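PDB 5KBP: glycosyl hydrolase, family 38 from Enterococcus faecalis, which probably hydrolyses alpha-mannosidic linkages in carbohydrates, as other family 38 glycosidases do. Local coordinates for residues W831-R836 with V844-N849. Sequence-based numbering, arbitrary orientation.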
ATOM      1  N   TRP A 831       0.909 -20.383 -25.981  1.00 51.71           N
ATOM      2  CA  TRP A 831       2.203 -19.736 -25.811  1.00 49.64           C
ATOM      3  C   TRP A 831       2.114 -18.772 -24.638  1.00 52.20           C
ATOM      4  O   TRP A 831       1.265 -17.873 -24.634  1.00 58.50           O
ATOM      5  CB  TRP A 831       2.620 -19.013 -27.091  1.00 51.15           C
ATOM      6  CG  TRP A 831       2.633 -19.918 -28.283  1.00 54.99           C
ATOM      7  CD1 TRP A 831       1.624 -20.111 -29.180  1.00 55.28           C
ATOM      8  CD2 TRP A 831       3.707 -20.771 -28.699  1.00 48.99           C
ATOM      9  NE1 TRP A 831       2.004 -21.025 -30.132  1.00 53.87           N
ATOM     10  CE2 TRP A 831       3.279 -21.446 -29.859  1.00 49.84           C
ATOM     11  CE3 TRP A 831       4.990 -21.027 -28.205  1.00 42.93           C
ATOM     12  CZ2 TRP A 831       4.087 -22.358 -30.532  1.00 52.19           C
ATOM     13  CZ3 TRP A 831       5.791 -21.934 -28.874  1.00 42.74           C
ATOM     14  CH2 TRP A 831       5.337 -22.588 -30.026  1.00 50.14           C
ATOM     15  N   THR A 832       2.991 -18.955 -23.648  1.00 48.90           N
ATOM     16  CA  THR A 832       2.860 -18.273 -22.369  1.00 50.41           C
ATOM     17  C   THR A 832       4.029 -17.375 -21.991  1.00 51.16           C
ATOM     18  O   THR A 832       3.849 -16.505 -21.132  1.00 55.57           O
ATOM     19  CB  THR A 832       2.658 -19.294 -21.236  1.00 48.51           C
ATOM     20  OG1 THR A 832       3.782 -20.179 -21.182  1.00 53.78           O
ATOM     21  CG2 THR A 832       1.392 -20.103 -21.466  1.00 42.79           C
ATOM     22  N   ALA A 833       5.209 -17.549 -22.584  1.00 47.05           N
ATOM     23  CA  ALA A 833       6.367 -16.786 -22.141  1.00 47.68           C
ATOM     24  C   ALA A 833       7.317 -16.513 -23.296  1.00 51.52           C
ATOM     25  O   ALA A 833       7.614 -17.405 -24.094  1.00 58.43           O
ATOM     26  CB  ALA A 833       7.117 -17.516 -21.021  1.00 40.51           C
ATOM     27  N   VAL A 834       7.783 -15.268 -23.373  1.00 45.12           N
ATOM     28  CA  VAL A 834       8.926 -14.872 -24.191  1.00 43.64           C
ATOM     29  C   VAL A 834       9.727 -13.880 -23.356  1.00 46.96           C
ATOM     30  O   VAL A 834       9.268 -12.757 -23.116  1.00 47.86           O
ATOM     31  CB  VAL A 834       8.523 -14.244 -25.535  1.00 46.37           C
ATOM     32  CG1 VAL A 834       9.722 -13.554 -26.177  1.00 40.75           C
ATOM     33  CG2 VAL A 834       7.973 -15.303 -26.470  1.00 52.25           C
ATOM     34  N   LYS A 835      10.901 -14.293 -22.896  1.00 52.23           N
ATOM     35  CA  LYS A 835      11.742 -13.444 -22.057  1.00 50.94           C
ATOM     36  C   LYS A 835      13.189 -13.885 -22.248  1.00 49.57           C
ATOM     37  O   LYS A 835      13.506 -14.611 -23.194  1.00 47.54           O
ATOM     38  CB  LYS A 835      11.276 -13.508 -20.591  1.00 45.69           C
ATOM     39  CG  LYS A 835      11.521 -14.843 -19.908  1.00 48.88           C
ATOM     40  CD  LYS A 835      11.024 -14.826 -18.472  1.00 52.40           C
ATOM     41  CE  LYS A 835      11.496 -16.050 -17.709  1.00 46.57           C
ATOM     42  NZ  LYS A 835      12.975 -16.053 -17.541  1.00 43.90           N
ATOM     43  N   ARG A 836      14.073 -13.452 -21.352  1.00 46.56           N
ATOM     44  CA  ARG A 836      15.487 -13.770 -21.457  1.00 52.10           C
ATOM     45  C   ARG A 836      16.040 -14.203 -20.105  1.00 54.30           C
ATOM     46  O   ARG A 836      15.550 -13.789 -19.051  1.00 47.57           O
ATOM     47  CB  ARG A 836      16.285 -12.576 -22.007  1.00 50.37           C
ATOM     48  CG  ARG A 836      15.931 -12.241 -23.448  1.00 52.93           C
ATOM     49  CD  ARG A 836      16.829 -11.171 -24.039  1.00 48.08           C
ATOM     50  NE  ARG A 836      16.522 -10.965 -25.451  1.00 46.56           N
ATOM     51  CZ  ARG A 836      17.123 -11.607 -26.448  1.00 50.19           C
ATOM     52  NH1 ARG A 836      18.076 -12.493 -26.193  1.00 46.70           N
ATOM     53  NH2 ARG A 836      16.774 -11.356 -27.704  1.00 47.86           N
ATOM     54  N   VAL A 844      14.329 -16.915 -24.052  1.00 43.50           N
ATOM     55  CA  VAL A 844      13.569 -18.022 -23.484  1.00 41.90           C
ATOM     56  C   VAL A 844      12.134 -17.932 -23.983  1.00 45.22           C
ATOM     57  O   VAL A 844      11.485 -16.888 -23.846  1.00 45.83           O
ATOM     58  CB  VAL A 844      13.619 -18.012 -21.946  1.00 50.47           C
ATOM     59  CG1 VAL A 844      12.726 -19.103 -21.380  1.00 48.08           C
ATOM     60  CG2 VAL A 844      15.051 -18.187 -21.461  1.00 50.87           C
ATOM     61  N   VAL A 845      11.646 -19.024 -24.567  1.00 41.46           N
ATOM     62  CA  VAL A 845      10.276 -19.124 -25.051  1.00 44.94           C
ATOM     63  C   VAL A 845       9.664 -20.397 -24.484  1.00 51.00           C
ATOM     64  O   VAL A 845      10.303 -21.454 -24.485  1.00 55.88           O
ATOM     65  CB  VAL A 845      10.212 -19.131 -26.593  1.00 52.48           C
ATOM     66  CG1 VAL A 845       8.768 -19.197 -27.068  1.00 57.42           C
ATOM     67  CG2 VAL A 845      10.914 -17.909 -27.162  1.00 46.11           C
ATOM     68  N   ARG A 846       8.430 -20.298 -23.997  1.00 41.54           N
ATOM     69  CA  ARG A 846       7.747 -21.440 -23.409  1.00 47.68           C
ATOM     70  C   ARG A 846       6.333 -21.554 -23.956  1.00 49.28           C
ATOM     71  O   ARG A 846       5.604 -20.560 -24.046  1.00 48.19           O
ATOM     72  CB  ARG A 846       7.706 -21.341 -21.880  1.00 48.21           C
ATOM     73  CG  ARG A 846       6.894 -22.445 -21.212  1.00 43.77           C
ATOM     74  CD  ARG A 846       7.294 -22.650 -19.756  1.00 39.48           C
ATOM     75  NE  ARG A 846       7.415 -21.389 -19.030  1.00 44.12           N
ATOM     76  CZ  ARG A 846       8.573 -20.845 -18.672  1.00 49.48           C
ATOM     77  NH1 ARG A 846       8.594 -19.693 -18.016  1.00 34.31           N
ATOM     78  NH2 ARG A 846       9.715 -21.453 -18.967  1.00 35.21           N
ATOM     79  N   GLY A 847       5.957 -22.780 -24.322  1.00 48.49           N
ATOM     80  CA  GLY A 847       4.596 -23.098 -24.699  1.00 47.19           C
ATOM     81  C   GLY A 847       4.214 -24.463 -24.160  1.00 50.40           C
ATOM     82  O   GLY A 847       5.025 -25.148 -23.534  1.00 53.64           O
ATOM     83  N   PHE A 848       2.968 -24.853 -24.413  1.00 46.63           N
ATOM     84  CA  PHE A 848       2.509 -26.156 -23.955  1.00 44.55           C
ATOM     85  C   PHE A 848       1.464 -26.707 -24.912  1.00 46.39           C
ATOM     86  O   PHE A 848       0.738 -25.957 -25.567  1.00 52.35           O
ATOM     87  CB  PHE A 848       1.947 -26.092 -22.528  1.00 41.57           C
ATOM     88  CG  PHE A 848       0.650 -25.341 -22.410  1.00 49.84           C
ATOM     89  CD1 PHE A 848       0.627 -23.957 -22.460  1.00 51.76           C
ATOM     90  CD2 PHE A 848      -0.543 -26.020 -22.224  1.00 51.08           C
ATOM     91  CE1 PHE A 848      -0.565 -23.265 -22.342  1.00 49.96           C
ATOM     92  CE2 PHE A 848      -1.736 -25.335 -22.103  1.00 53.68           C
ATOM     93  CZ  PHE A 848      -1.748 -23.955 -22.163  1.00 53.23           C
ATOM     94  N   ASN A 849       1.402 -28.034 -24.983  1.00 50.61           N
ATOM     95  CA  ASN A 849       0.424 -28.714 -25.820  1.00 53.14           C
ATOM     96  C   ASN A 849      -0.954 -28.641 -25.175  1.00 55.60           C
ATOM     97  O   ASN A 849      -1.103 -28.885 -23.973  1.00 63.28           O
ATOM     98  CB  ASN A 849       0.832 -30.173 -26.032  1.00 57.27           C
ATOM     99  CG  ASN A 849       0.059 -30.846 -27.151  1.00 58.26           C
ATOM    100  OD1 ASN A 849      -1.002 -30.377 -27.568  1.00 55.42           O
ATOM    101  ND2 ASN A 849       0.586 -31.962 -27.639  1.00 57.35           N
TER
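Where two antiparallel strands meet, Arg846 is opposed by two residues, Thr832 and Ala833. Arg846 O takes a nearly straight hydrogen bond from Thr832 N (3.1 Å, 169° at the hydrogen) and a weak one from Ala833 N (3.4 Å). Arg846 N returns a hydrogen bond to Ala833 O at 3.0 Å. Further along, Lys835 and Val844 pair through both of their backbone N-H groups and carbonyls. Val845 CA makes a CA-H...O contact with Ala833 O, and Val834 CA one with Val844 O.

On one face, Val834 and Val845 lie side by side, their CG2 methyls 4.0 Å apart. The Trp831 ring leans toward the neighbouring strand, its CE3 4.1 Å from Gly847 CA. Gly847 carries no side chain here to hold the ring off the backbone.

On the other face, Ala833 CB meets Arg846 CB at 4.0 Å. The Arg846 chain bends at chi3 (46°), and its NH1 also lies 4.0 Å from Ala833 CB. Glu101 forms a salt bridge with this guanidinium and a hydrogen bond with Thr832 OG1. Thr832 CG2 touches the edge of the Phe848 ring, 3.8 Å from CE1.

Strand 843-849 continues the sheet to strand 892-897. The pair is a beta hairpin with a classic beta bulge, in the family 38 C-terminal beta-sandwich domain.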